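Local coordinates for protection of telomeres protein 1 (Schizosaccharomyces pombe, PDB 5USB), which binds single-stranded telomeric DNA to protect the 3' overhang and regulates telomerase, this fragment being one of its DNA-binding domains, an OB fold, at residues T10-V21 with D85-I96; T39-M47 with K95-E103. The protein carries 1 engineered substitution. One frame throughout, in Å; residues are numbered along the deposited sequence.

Contact 1: residues T10-V21 with D85-I96; sequences TPHQRCSFYAQV and DYVVMKNVRTKI. With nucleotides of chain B.
T94 and the chain from T10 to Q13 share a small knot of polar bonds. The T94 hydroxyl donates to T10 O, 2.8 Å from OG1, in the carbonyl plane and on a lone pair. The same OG1 accepts from Q13 N at 3.2 Å, with an almost straight N-H (170°). T94 N in turn gives its hydrogen to Q13 O. Further on, C15 N and O are both satisfied by V92, and F17 pairs with M89 and A19 with V87 in the same two-bond way. V21 N ends the ladder on D85 O. This is the antiparallel framework of an OB-fold barrel: strand 14-21 runs beside 92-96 and then 86-90, which are joined by a corner at N91. N91 and V92 both face C15, a G1 beta bulge. There S16 OG takes the N91 N-H at 3.0 Å. The R14 chain bends at chi3 (79°), which brings NH1 into a 2.7 Å hydrogen bond with N91 OD1. M89 CB lies over one face of the F17 ring, with SD obliquely beside it. The Q20 amide stacks on the Y86 ring, planes 13° apart. Q20 NE2 donates to G84 O, while one water bridges Q20 OE1 and Y86 OH.

Contact 2: residues T39-M47 with K95-E103; sequences TENELFFPM and KIDHLGYLE. With nucleotides of chain B.
F45 has CG anti to the backbone N (chi1 -176°), and Y101 has CG anti to the carbonyl carbon (chi1 -58°); these set the two rings edge to face. The edge of F45 meets the face of Y101, with F45 CD1 3.5 Å from Y101 CZ and the planes 67° apart. The contact joins two loops at the DNA-binding groove of an OB fold: 39-47 and the turn between strands 92-96 and 102-106. F45 also lays one ring face on the base of DA5 of chain B, and P46 CD sits against the opposite face, toward its rim. A serine in place of Y101 would probably leave the F45 edge without its partner face and the ring freer to turn against the adenine. L102 N donates to L43 O at 2.9 Å, from above the carbonyl plane. L102 CD1 touches F44 CE1 and the N41 amide; N41 ND2 donates to L6 O. D97 OD1 accepts L99 N and Y101 N from opposite carboxylate faces, the first forming an Asx turn. This probably steadies OD2, which accepts N3 of DT4 of chain B at 2.8 Å. E103 OE1 accepts N1 of DG2 of chain B, 3.2 Å away.

Contacts 1 and 2 share K95 and I96 at the end of strand 92-96, and their centres lie about 13 Å apart. They also touch directly. P11 CG of contact 1 packs 3.5 Å from L43 CD1 of contact 2, and P11 CA lies 3.7 Å from L102 CD2. T94 CB is 3.9 Å from the same L102 CD2. Strand 92-96 pairs with 14-26 in contact 1 and with strand 102-106, whose first residues belong to contact 2. K95 and E103 meet on DG2 of chain B. K95 NZ donates to its O6 at an unusually short 2.5 Å, a doubtful length, and makes a weak salt bridge to E103 OE2. Contact 1 is mostly barrel wall; DT4 and DA5 of chain B are met by contact 2.

Contact 1: residues T10-V21 with D85-I96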
loop_
_atom_site.group_PDB
_atom_site.type_symbol
_atom_site.label_atom_id
_atom_site.label_comp_id
_atom_site.label_asym_id
_atom_site.label_seq_id
_atom_site.Cartn_x
_atom_site.Cartn_y
_atom_site.Cartn_z
ATOM N N THR A 10 -7.131 8.776 -5.995
ATOM C CA THR A 10 -8.194 8.428 -6.923
ATOM C C THR A 10 -7.612 7.543 -7.999
ATOM O O THR A 10 -6.392 7.406 -8.121
ATOM C CB THR A 10 -8.805 9.690 -7.554
ATOM O OG1 THR A 10 -7.769 10.398 -8.233
ATOM C CG2 THR A 10 -9.436 10.589 -6.480
ATOM N N PRO A 11 -8.452 6.935 -8.807
ATOM C CA PRO A 11 -7.951 6.011 -9.823
ATOM C C PRO A 11 -7.231 6.750 -10.934
ATOM O O PRO A 11 -7.542 7.896 -11.247
ATOM C CB PRO A 11 -9.224 5.342 -10.339
ATOM C CG PRO A 11 -10.231 5.608 -9.283
ATOM C CD PRO A 11 -9.920 6.925 -8.752
ATOM N N HIS A 12 -6.241 6.072 -11.519
ATOM C CA HIS A 12 -5.580 6.528 -12.738
ATOM C C HIS A 12 -4.848 7.848 -12.524
ATOM O O HIS A 12 -4.926 8.789 -13.320
ATOM C CB HIS A 12 -6.599 6.595 -13.862
ATOM C CG HIS A 12 -7.344 5.313 -14.041
ATOM N ND1 HIS A 12 -8.711 5.222 -13.944
ATOM C CD2 HIS A 12 -6.901 4.055 -14.277
ATOM C CE1 HIS A 12 -9.080 3.968 -14.134
ATOM N NE2 HIS A 12 -7.999 3.241 -14.345
ATOM N N GLN A 13 -4.103 7.901 -11.435
ATOM C CA GLN A 13 -3.231 9.026 -11.173
ATOM C C GLN A 13 -1.907 8.494 -10.660
ATOM O O GLN A 13 -1.782 7.325 -10.276
ATOM C CB GLN A 13 -3.838 9.994 -10.172
ATOM C CG GLN A 13 -3.823 9.474 -8.754
ATOM C CD GLN A 13 -4.361 10.469 -7.752
ATOM O OE1 GLN A 13 -4.524 10.141 -6.576
ATOM N NE2 GLN A 13 -4.654 11.688 -8.206
ATOM N N ARG A 14 -0.911 9.360 -10.722
ATOM C CA ARG A 14 0.344 9.139 -10.035
ATOM C C ARG A 14 0.223 9.744 -8.636
ATOM O O ARG A 14 -0.264 10.863 -8.486
ATOM C CB ARG A 14 1.481 9.787 -10.839
ATOM C CG ARG A 14 2.721 10.167 -10.047
ATOM C CD ARG A 14 3.805 10.783 -10.933
ATOM N NE ARG A 14 3.551 12.187 -11.262
ATOM C CZ ARG A 14 3.861 13.206 -10.467
ATOM N NH1 ARG A 14 4.431 12.988 -9.286
ATOM N NH2 ARG A 14 3.610 14.453 -10.848
ATOM N N CYS A 15 0.656 9.014 -7.609
ATOM C CA CYS A 15 0.567 9.572 -6.277
ATOM C C CYS A 15 1.738 9.090 -5.442
ATOM O O CYS A 15 2.497 8.199 -5.841
ATOM C CB CYS A 15 -0.762 9.216 -5.627
ATOM S SG CYS A 15 -0.980 7.438 -5.448
ATOM N N SER A 16 1.897 9.733 -4.291
ATOM C CA SER A 16 2.901 9.410 -3.305
ATOM C C SER A 16 2.303 9.426 -1.913
ATOM O O SER A 16 1.485 10.287 -1.603
ATOM C CB SER A 16 4.052 10.430 -3.371
ATOM O OG SER A 16 4.612 10.478 -4.665
ATOM N N PHE A 17 2.726 8.486 -1.058
ATOM C CA PHE A 17 2.143 8.384 0.275
ATOM C C PHE A 17 3.056 7.596 1.199
ATOM O O PHE A 17 3.904 6.821 0.759
ATOM C CB PHE A 17 0.746 7.739 0.229
ATOM C CG PHE A 17 0.695 6.417 -0.472
ATOM C CD1 PHE A 17 0.973 5.247 0.213
ATOM C CD2 PHE A 17 0.315 6.344 -1.798
ATOM C CE1 PHE A 17 0.934 4.032 -0.434
ATOM C CE2 PHE A 17 0.250 5.117 -2.455
ATOM C CZ PHE A 17 0.565 3.963 -1.757
ATOM N N TYR A 18 2.835 7.793 2.488
ATOM C CA TYR A 18 3.411 7.010 3.566
ATOM C C TYR A 18 2.351 6.012 4.029
ATOM O O TYR A 18 1.164 6.339 4.086
ATOM C CB TYR A 18 3.800 7.919 4.744
ATOM C CG TYR A 18 4.997 8.802 4.479
ATOM C CD1 TYR A 18 6.246 8.361 4.841
ATOM C CD2 TYR A 18 4.861 10.057 3.913
ATOM C CE1 TYR A 18 7.356 9.145 4.618
ATOM C CE2 TYR A 18 5.957 10.850 3.680
ATOM C CZ TYR A 18 7.192 10.398 4.032
ATOM O OH TYR A 18 8.330 11.182 3.811
ATOM N N ALA A 19 2.779 4.815 4.397
ATOM C CA ALA A 19 1.818 3.809 4.829
ATOM C C ALA A 19 2.510 2.753 5.671
ATOM O O ALA A 19 3.739 2.611 5.662
ATOM C CB ALA A 19 1.147 3.161 3.632
ATOM N N GLN A 20 1.697 2.007 6.405
ATOM C CA GLN A 20 2.153 0.846 7.143
ATOM C C GLN A 20 1.725 -0.428 6.418
ATOM O O GLN A 20 0.603 -0.522 5.909
ATOM C CB GLN A 20 1.600 0.840 8.565
ATOM C CG GLN A 20 2.278 -0.232 9.395
ATOM C CD GLN A 20 1.963 -0.171 10.865
ATOM O OE1 GLN A 20 0.889 0.255 11.267
ATOM N NE2 GLN A 20 2.890 -0.690 11.680
ATOM N N VAL A 21 2.647 -1.383 6.344
ATOM C CA VAL A 21 2.403 -2.647 5.663
ATOM C C VAL A 21 1.641 -3.567 6.603
ATOM O O VAL A 21 2.122 -3.912 7.694
ATOM C CB VAL A 21 3.710 -3.299 5.201
ATOM C CG1 VAL A 21 3.416 -4.639 4.552
ATOM C CG2 VAL A 21 4.428 -2.407 4.260
ATOM N N ASP A 85 6.262 -3.130 8.766
ATOM C CA ASP A 85 7.140 -2.069 8.313
ATOM C C ASP A 85 6.340 -0.848 7.830
ATOM O O ASP A 85 5.173 -0.929 7.412
ATOM C CB ASP A 85 8.021 -2.539 7.159
ATOM C CG ASP A 85 9.123 -3.464 7.570
ATOM O OD1 ASP A 85 9.400 -3.634 8.782
ATOM O OD2 ASP A 85 9.740 -4.027 6.634
ATOM N N TYR A 86 6.996 0.311 7.881
ATOM C CA TYR A 86 6.486 1.518 7.263
ATOM C C TYR A 86 7.193 1.735 5.944
ATOM O O TYR A 86 8.378 1.407 5.806
ATOM C CB TYR A 86 6.685 2.724 8.184
ATOM C CG TYR A 86 5.962 2.594 9.486
ATOM C CD1 TYR A 86 4.669 3.031 9.608
ATOM C CD2 TYR A 86 6.573 2.027 10.582
ATOM C CE1 TYR A 86 3.984 2.915 10.798
ATOM C CE2 TYR A 86 5.899 1.885 11.767
ATOM C CZ TYR A 86 4.607 2.348 11.872
ATOM O OH TYR A 86 3.922 2.225 13.081
ATOM N N VAL A 87 6.448 2.198 4.959
ATOM C CA VAL A 87 6.975 2.420 3.625
ATOM C C VAL A 87 6.581 3.819 3.151
ATOM O O VAL A 87 5.578 4.398 3.581
ATOM C CB VAL A 87 6.531 1.351 2.600
ATOM C CG1 VAL A 87 7.072 -0.041 2.951
ATOM C CG2 VAL A 87 5.040 1.282 2.475
ATOM N N VAL A 88 7.393 4.353 2.243
ATOM C CA VAL A 88 7.068 5.552 1.474
ATOM C C VAL A 88 7.084 5.145 0.011
ATOM O O VAL A 88 8.074 4.595 -0.482
ATOM C CB VAL A 88 8.020 6.730 1.767
ATOM C CG1 VAL A 88 9.476 6.397 1.535
ATOM C CG2 VAL A 88 7.520 7.956 0.984
ATOM N N MET A 89 5.955 5.351 -0.661
ATOM C CA MET A 89 5.776 5.015 -2.068
ATOM C C MET A 89 5.686 6.331 -2.823
ATOM O O MET A 89 4.912 7.198 -2.446
ATOM C CB MET A 89 4.516 4.149 -2.229
ATOM C CG MET A 89 4.720 2.840 -1.382
ATOM S SD MET A 89 3.504 1.534 -1.491
ATOM C CE MET A 89 3.609 1.267 -3.220
ATOM N N LYS A 90 6.511 6.484 -3.853
ATOM C CA LYS A 90 6.643 7.744 -4.570
ATOM C C LYS A 90 6.318 7.525 -6.033
ATOM O O LYS A 90 6.817 6.584 -6.654
ATOM C CB LYS A 90 8.053 8.316 -4.403
ATOM C CG LYS A 90 8.306 8.858 -3.037
ATOM C CD LYS A 90 9.719 9.364 -2.861
ATOM C CE LYS A 90 9.991 9.731 -1.437
ATOM N NZ LYS A 90 11.460 9.851 -1.163
ATOM N N ASN A 91 5.386 8.334 -6.542
ATOM C CA ASN A 91 5.055 8.392 -7.955
ATOM C C ASN A 91 4.538 7.063 -8.484
ATOM O O ASN A 91 4.753 6.705 -9.639
ATOM C CB ASN A 91 6.258 8.885 -8.766
ATOM C CG ASN A 91 6.729 10.225 -8.281
ATOM O OD1 ASN A 91 5.924 11.129 -8.108
ATOM N ND2 ASN A 91 8.017 10.341 -7.966
ATOM N N VAL A 92 3.796 6.359 -7.661
ATOM C CA VAL A 92 3.193 5.108 -8.065
ATOM C C VAL A 92 1.847 5.382 -8.706
ATOM O O VAL A 92 1.231 6.432 -8.525
ATOM C CB VAL A 92 3.082 4.144 -6.870
ATOM C CG1 VAL A 92 4.463 3.787 -6.366
ATOM C CG2 VAL A 92 2.245 4.747 -5.758
ATOM N N ARG A 93 1.461 4.450 -9.547
ATOM C CA ARG A 93 0.291 4.532 -10.382
ATOM C C ARG A 93 -0.869 3.786 -9.748
ATOM O O ARG A 93 -0.678 2.740 -9.114
ATOM C CB ARG A 93 0.651 3.912 -11.725
ATOM C CG ARG A 93 -0.333 4.060 -12.757
ATOM C CD ARG A 93 -0.374 5.457 -13.279
ATOM N NE ARG A 93 -1.600 5.524 -14.020
ATOM C CZ ARG A 93 -2.159 6.608 -14.523
ATOM N NH1 ARG A 93 -1.614 7.828 -14.389
ATOM N NH2 ARG A 93 -3.307 6.423 -15.150
ATOM N N THR A 94 -2.069 4.333 -9.864
ATOM C CA THR A 94 -3.248 3.627 -9.400
ATOM C C THR A 94 -4.123 3.208 -10.577
ATOM O O THR A 94 -4.075 3.783 -11.669
ATOM C CB THR A 94 -4.072 4.498 -8.467
ATOM O OG1 THR A 94 -4.588 5.592 -9.226
ATOM C CG2 THR A 94 -3.234 5.031 -7.355
ATOM N N LYS A 95 -4.917 2.175 -10.346
ATOM C CA LYS A 95 -5.859 1.696 -11.343
ATOM C C LYS A 95 -7.044 1.103 -10.611
ATOM O O LYS A 95 -7.097 1.063 -9.374
ATOM C CB LYS A 95 -5.226 0.672 -12.287
ATOM C CG LYS A 95 -4.724 -0.583 -11.611
ATOM C CD LYS A 95 -4.184 -1.587 -12.603
ATOM C CE LYS A 95 -5.294 -2.322 -13.306
ATOM N NZ LYS A 95 -4.858 -3.689 -13.650
ATOM N N ILE A 96 -8.005 0.644 -11.403
ATOM C CA ILE A 96 -9.193 -0.035 -10.914
ATOM C C ILE A 96 -9.141 -1.450 -11.445
ATOM O O ILE A 96 -8.799 -1.657 -12.617
ATOM C CB ILE A 96 -10.469 0.679 -11.397
ATOM C CG1 ILE A 96 -10.506 2.096 -10.841
ATOM C CG2 ILE A 96 -11.676 -0.109 -10.997
ATOM C CD1 ILE A 96 -10.729 2.145 -9.339
ATOM P P DG B 2 -1.968 -11.729 -17.708
ATOM O OP1 DG B 2 -1.607 -12.989 -18.386
ATOM O OP2 DG B 2 -3.046 -10.879 -18.226
ATOM O "O5'" DG B 2 -2.296 -12.086 -16.196
ATOM C "C5'" DG B 2 -1.413 -12.909 -15.440
ATOM C "C4'" DG B 2 -1.776 -12.801 -13.980
ATOM O "O4'" DG B 2 -1.190 -11.636 -13.370
ATOM C "C3'" DG B 2 -3.263 -12.641 -13.719
ATOM O "O3'" DG B 2 -3.810 -13.944 -13.780
ATOM C "C2'" DG B 2 -3.264 -12.053 -12.319
ATOM C "C1'" DG B 2 -2.039 -11.160 -12.324
ATOM N N9 DG B 2 -2.311 -9.755 -12.588
ATOM C C8 DG B 2 -2.102 -9.118 -13.778
ATOM N N7 DG B 2 -2.421 -7.856 -13.750
ATOM C C5 DG B 2 -2.908 -7.657 -12.471
ATOM C C6 DG B 2 -3.418 -6.487 -11.862
ATOM O O6 DG B 2 -3.518 -5.359 -12.340
ATOM N N1 DG B 2 -3.820 -6.726 -10.553
ATOM C C2 DG B 2 -3.712 -7.932 -9.907
ATOM N N2 DG B 2 -4.129 -7.960 -8.643
ATOM N N3 DG B 2 -3.241 -9.033 -10.468
ATOM C C4 DG B 2 -2.855 -8.823 -11.741
HETATM O O HOH W 1 1.327 2.301 13.149
#

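Contact 2: residues T39-M47 with K95-E103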
loop_
_atom_site.group_PDB
_atom_site.type_symbol
_atom_site.label_atom_id
_atom_site.label_comp_id
_atom_site.label_asym_id
_atom_site.label_seq_id
_atom_site.Cartn_x
_atom_site.Cartn_y
_atom_site.Cartn_z
ATOM N N THR A 39 -6.723 5.800 6.963
ATOM C CA THR A 39 -7.730 6.688 6.394
ATOM C C THR A 39 -8.534 5.886 5.376
ATOM O O THR A 39 -8.012 5.007 4.698
ATOM C CB THR A 39 -7.147 7.989 5.756
ATOM O OG1 THR A 39 -6.461 7.684 4.534
ATOM C CG2 THR A 39 -6.189 8.720 6.729
ATOM N N GLU A 40 -9.821 6.173 5.295
ATOM C CA GLU A 40 -10.777 5.386 4.513
ATOM C C GLU A 40 -10.902 5.906 3.096
ATOM O O GLU A 40 -10.888 7.113 2.877
ATOM C CB GLU A 40 -12.124 5.451 5.212
ATOM C CG GLU A 40 -13.181 4.575 4.709
ATOM C CD GLU A 40 -14.411 4.685 5.582
ATOM O OE1 GLU A 40 -14.410 5.548 6.492
ATOM O OE2 GLU A 40 -15.332 3.891 5.387
ATOM N N ASN A 41 -10.988 4.985 2.132
ATOM C CA ASN A 41 -11.206 5.330 0.736
ATOM C C ASN A 41 -12.353 4.514 0.180
ATOM O O ASN A 41 -12.329 3.290 0.254
ATOM C CB ASN A 41 -9.948 5.079 -0.084
ATOM C CG ASN A 41 -10.023 5.654 -1.473
ATOM O OD1 ASN A 41 -10.928 5.356 -2.241
ATOM N ND2 ASN A 41 -9.046 6.461 -1.813
ATOM N N GLU A 42 -13.346 5.192 -0.410
ATOM C CA GLU A 42 -14.551 4.500 -0.822
ATOM C C GLU A 42 -14.332 3.463 -1.917
ATOM O O GLU A 42 -15.236 2.650 -2.134
ATOM C CB GLU A 42 -15.611 5.522 -1.271
ATOM C CG GLU A 42 -15.270 6.279 -2.526
ATOM C CD GLU A 42 -16.415 7.182 -2.989
ATOM O OE1 GLU A 42 -17.260 7.549 -2.142
ATOM O OE2 GLU A 42 -16.474 7.510 -4.195
ATOM N N LEU A 43 -13.164 3.439 -2.599
ATOM C CA LEU A 43 -12.876 2.445 -3.619
ATOM C C LEU A 43 -11.942 1.332 -3.138
ATOM O O LEU A 43 -11.645 0.418 -3.906
ATOM C CB LEU A 43 -12.273 3.102 -4.858
ATOM C CG LEU A 43 -13.130 4.181 -5.510
ATOM C CD1 LEU A 43 -12.366 4.789 -6.628
ATOM C CD2 LEU A 43 -14.396 3.552 -6.020
ATOM N N PHE A 44 -11.526 1.351 -1.872
ATOM C CA PHE A 44 -10.784 0.223 -1.336
ATOM C C PHE A 44 -11.732 -0.953 -1.064
ATOM O O PHE A 44 -12.943 -0.787 -0.868
ATOM C CB PHE A 44 -10.057 0.627 -0.039
ATOM C CG PHE A 44 -8.940 1.635 -0.194
ATOM C CD1 PHE A 44 -8.468 2.046 -1.427
ATOM C CD2 PHE A 44 -8.338 2.170 0.931
ATOM C CE1 PHE A 44 -7.412 2.944 -1.525
ATOM C CE2 PHE A 44 -7.277 3.060 0.823
ATOM C CZ PHE A 44 -6.839 3.476 -0.421
ATOM N N PHE A 45 -11.179 -2.150 -1.022
ATOM C CA PHE A 45 -11.995 -3.320 -0.746
ATOM C C PHE A 45 -12.438 -3.321 0.716
ATOM O O PHE A 45 -11.637 -3.045 1.618
ATOM C CB PHE A 45 -11.195 -4.582 -1.042
ATOM C CG PHE A 45 -11.997 -5.861 -0.877
ATOM C CD1 PHE A 45 -12.808 -6.306 -1.901
ATOM C CD2 PHE A 45 -11.985 -6.575 0.304
ATOM C CE1 PHE A 45 -13.578 -7.444 -1.745
ATOM C CE2 PHE A 45 -12.725 -7.705 0.449
ATOM C CZ PHE A 45 -13.542 -8.139 -0.563
ATOM N N PRO A 46 -13.703 -3.654 1.007
ATOM C CA PRO A 46 -14.107 -3.722 2.410
ATOM C C PRO A 46 -13.688 -5.019 3.071
ATOM O O PRO A 46 -14.274 -6.085 2.818
ATOM C CB PRO A 46 -15.636 -3.581 2.340
ATOM C CG PRO A 46 -15.997 -4.117 0.993
ATOM C CD PRO A 46 -14.840 -3.826 0.091
ATOM N N MET A 47 -12.644 -4.944 3.904
ATOM C CA MET A 47 -12.131 -6.134 4.564
ATOM C C MET A 47 -13.086 -6.596 5.669
ATOM O O MET A 47 -13.417 -5.834 6.582
ATOM C CB MET A 47 -10.727 -5.846 5.121
ATOM C CG MET A 47 -9.686 -5.601 4.041
ATOM S SD MET A 47 -9.354 -7.050 3.005
ATOM C CE MET A 47 -8.820 -8.198 4.222
ATOM N N LYS A 95 -4.917 2.175 -10.346
ATOM C CA LYS A 95 -5.859 1.696 -11.343
ATOM C C LYS A 95 -7.044 1.103 -10.611
ATOM O O LYS A 95 -7.097 1.063 -9.374
ATOM C CB LYS A 95 -5.226 0.672 -12.287
ATOM C CG LYS A 95 -4.724 -0.583 -11.611
ATOM C CD LYS A 95 -4.184 -1.587 -12.603
ATOM C CE LYS A 95 -5.294 -2.322 -13.306
ATOM N NZ LYS A 95 -4.858 -3.689 -13.650
ATOM N N ILE A 96 -8.005 0.644 -11.403
ATOM C CA ILE A 96 -9.193 -0.035 -10.914
ATOM C C ILE A 96 -9.141 -1.450 -11.445
ATOM O O ILE A 96 -8.799 -1.657 -12.617
ATOM C CB ILE A 96 -10.469 0.679 -11.397
ATOM C CG1 ILE A 96 -10.506 2.096 -10.841
ATOM C CG2 ILE A 96 -11.676 -0.109 -10.997
ATOM C CD1 ILE A 96 -10.729 2.145 -9.339
ATOM N N ASP A 97 -9.463 -2.422 -10.595
ATOM C CA ASP A 97 -9.397 -3.804 -11.032
ATOM C C ASP A 97 -10.721 -4.202 -11.680
ATOM O O ASP A 97 -11.621 -3.378 -11.888
ATOM C CB ASP A 97 -8.990 -4.744 -9.888
ATOM C CG ASP A 97 -10.041 -4.909 -8.797
ATOM O OD1 ASP A 97 -11.216 -4.570 -8.991
ATOM O OD2 ASP A 97 -9.683 -5.432 -7.697
ATOM N N HIS A 98 -10.810 -5.456 -12.040
ATOM C CA HIS A 98 -11.956 -5.944 -12.771
ATOM C C HIS A 98 -13.250 -5.792 -12.051
ATOM O O HIS A 98 -14.276 -5.707 -12.646
ATOM C CB HIS A 98 -11.756 -7.412 -13.109
ATOM C CG HIS A 98 -10.788 -7.651 -14.220
ATOM N ND1 HIS A 98 -11.006 -7.208 -15.507
ATOM C CD2 HIS A 98 -9.617 -8.327 -14.248
ATOM C CE1 HIS A 98 -9.990 -7.570 -16.265
ATOM N NE2 HIS A 98 -9.132 -8.246 -15.523
ATOM N N LEU A 99 -13.173 -5.729 -10.746
ATOM C CA LEU A 99 -14.336 -5.650 -9.891
ATOM C C LEU A 99 -14.579 -4.257 -9.353
ATOM O O LEU A 99 -15.481 -4.082 -8.532
ATOM C CB LEU A 99 -14.186 -6.631 -8.726
ATOM C CG LEU A 99 -13.942 -8.094 -9.127
ATOM C CD1 LEU A 99 -13.746 -8.961 -7.905
ATOM C CD2 LEU A 99 -15.107 -8.611 -9.966
ATOM N N GLY A 100 -13.792 -3.266 -9.781
ATOM C CA GLY A 100 -14.037 -1.890 -9.430
ATOM C C GLY A 100 -13.255 -1.346 -8.256
ATOM O O GLY A 100 -13.497 -0.204 -7.865
ATOM N N TYR A 101 -12.324 -2.114 -7.688
ATOM C CA TYR A 101 -11.570 -1.665 -6.522
ATOM C C TYR A 101 -10.260 -1.001 -6.938
ATOM O O TYR A 101 -9.632 -1.390 -7.920
ATOM C CB TYR A 101 -11.271 -2.839 -5.588
ATOM C CG TYR A 101 -12.511 -3.540 -5.124
ATOM C CD1 TYR A 101 -13.332 -2.952 -4.172
ATOM C CD2 TYR A 101 -12.884 -4.755 -5.668
ATOM C CE1 TYR A 101 -14.526 -3.593 -3.758
ATOM C CE2 TYR A 101 -14.049 -5.388 -5.257
ATOM C CZ TYR A 101 -14.845 -4.808 -4.311
ATOM O OH TYR A 101 -15.996 -5.446 -3.917
ATOM N N LEU A 102 -9.879 0.020 -6.187
ATOM C CA LEU A 102 -8.606 0.690 -6.369
ATOM C C LEU A 102 -7.463 -0.261 -6.048
ATOM O O LEU A 102 -7.550 -1.075 -5.117
ATOM C CB LEU A 102 -8.533 1.899 -5.445
ATOM C CG LEU A 102 -8.592 3.295 -6.015
ATOM C CD1 LEU A 102 -8.368 4.320 -4.895
ATOM C CD2 LEU A 102 -7.586 3.482 -7.107
ATOM N N GLU A 103 -6.398 -0.169 -6.828
ATOM C CA GLU A 103 -5.175 -0.860 -6.502
ATOM C C GLU A 103 -4.009 -0.019 -7.004
ATOM O O GLU A 103 -4.173 0.900 -7.805
ATOM C CB GLU A 103 -5.148 -2.285 -7.090
ATOM C CG GLU A 103 -5.376 -2.348 -8.578
ATOM C CD GLU A 103 -5.314 -3.761 -9.148
ATOM O OE1 GLU A 103 -5.013 -4.710 -8.398
ATOM O OE2 GLU A 103 -5.560 -3.901 -10.366
ATOM P P DA B 5 -11.432 -12.959 -2.333
ATOM O OP1 DA B 5 -11.396 -14.402 -2.245
ATOM O OP2 DA B 5 -12.661 -12.237 -2.530
ATOM O "O5'" DA B 5 -10.774 -12.397 -1.008
ATOM C "C5'" DA B 5 -9.564 -12.950 -0.530
ATOM C "C4'" DA B 5 -8.974 -12.007 0.484
ATOM O "O4'" DA B 5 -8.514 -10.824 -0.193
ATOM C "C3'" DA B 5 -9.968 -11.521 1.534
ATOM O "O3'" DA B 5 -9.321 -11.349 2.796
ATOM C "C2'" DA B 5 -10.469 -10.216 0.942
ATOM C "C1'" DA B 5 -9.252 -9.691 0.207
ATOM N N9 DA B 5 -9.541 -8.926 -0.997
ATOM C C8 DA B 5 -10.392 -9.271 -2.012
ATOM N N7 DA B 5 -10.411 -8.414 -2.998
ATOM C C5 DA B 5 -9.466 -7.469 -2.634
ATOM C C6 DA B 5 -9.006 -6.307 -3.262
ATOM N N6 DA B 5 -9.445 -5.885 -4.445
ATOM N N1 DA B 5 -8.074 -5.575 -2.619
ATOM C C2 DA B 5 -7.642 -5.994 -1.431
ATOM N N3 DA B 5 -7.989 -7.071 -0.743
ATOM C C4 DA B 5 -8.916 -7.777 -1.408
ATOM P P DT B 4 -9.417 -15.380 -8.399
ATOM O OP1 DT B 4 -9.459 -16.671 -7.731
ATOM O OP2 DT B 4 -10.363 -15.094 -9.460
ATOM O "O5'" DT B 4 -9.613 -14.322 -7.229
ATOM C "C5'" DT B 4 -8.615 -14.160 -6.237
ATOM C "C4'" DT B 4 -8.967 -13.033 -5.297
ATOM O "O4'" DT B 4 -8.827 -11.770 -5.990
ATOM C "C3'" DT B 4 -10.395 -13.055 -4.750
ATOM O "O3'" DT B 4 -10.394 -12.503 -3.434
ATOM C "C2'" DT B 4 -11.112 -12.086 -5.669
ATOM C "C1'" DT B 4 -10.030 -11.041 -5.878
ATOM N N1 DT B 4 -10.172 -10.217 -7.089
ATOM C C2 DT B 4 -10.001 -8.859 -6.982
ATOM O O2 DT B 4 -9.670 -8.312 -5.953
ATOM N N3 DT B 4 -10.136 -8.176 -8.158
ATOM C C4 DT B 4 -10.461 -8.694 -9.392
ATOM O O4 DT B 4 -10.561 -7.951 -10.357
ATOM C C5 DT B 4 -10.641 -10.121 -9.432
ATOM C C7 DT B 4 -10.989 -10.771 -10.735
ATOM C C6 DT B 4 -10.509 -10.801 -8.289
ATOM P P DG B 2 -1.968 -11.729 -17.708
ATOM O OP1 DG B 2 -1.607 -12.989 -18.386
ATOM O OP2 DG B 2 -3.046 -10.879 -18.226
ATOM O "O5'" DG B 2 -2.296 -12.086 -16.196
ATOM C "C5'" DG B 2 -1.413 -12.909 -15.440
ATOM C "C4'" DG B 2 -1.776 -12.801 -13.980
ATOM O "O4'" DG B 2 -1.190 -11.636 -13.370
ATOM C "C3'" DG B 2 -3.263 -12.641 -13.719
ATOM O "O3'" DG B 2 -3.810 -13.944 -13.780
ATOM C "C2'" DG B 2 -3.264 -12.053 -12.319
ATOM C "C1'" DG B 2 -2.039 -11.160 -12.324
ATOM N N9 DG B 2 -2.311 -9.755 -12.588
ATOM C C8 DG B 2 -2.102 -9.118 -13.778
ATOM N N7 DG B 2 -2.421 -7.856 -13.750
ATOM C C5 DG B 2 -2.908 -7.657 -12.471
ATOM C C6 DG B 2 -3.418 -6.487 -11.862
ATOM O O6 DG B 2 -3.518 -5.359 -12.340
ATOM N N1 DG B 2 -3.820 -6.726 -10.553
ATOM C C2 DG B 2 -3.712 -7.932 -9.907
ATOM N N2 DG B 2 -4.129 -7.960 -8.643
ATOM N N3 DG B 2 -3.241 -9.033 -10.468
ATOM C C4 DG B 2 -2.855 -8.823 -11.741
#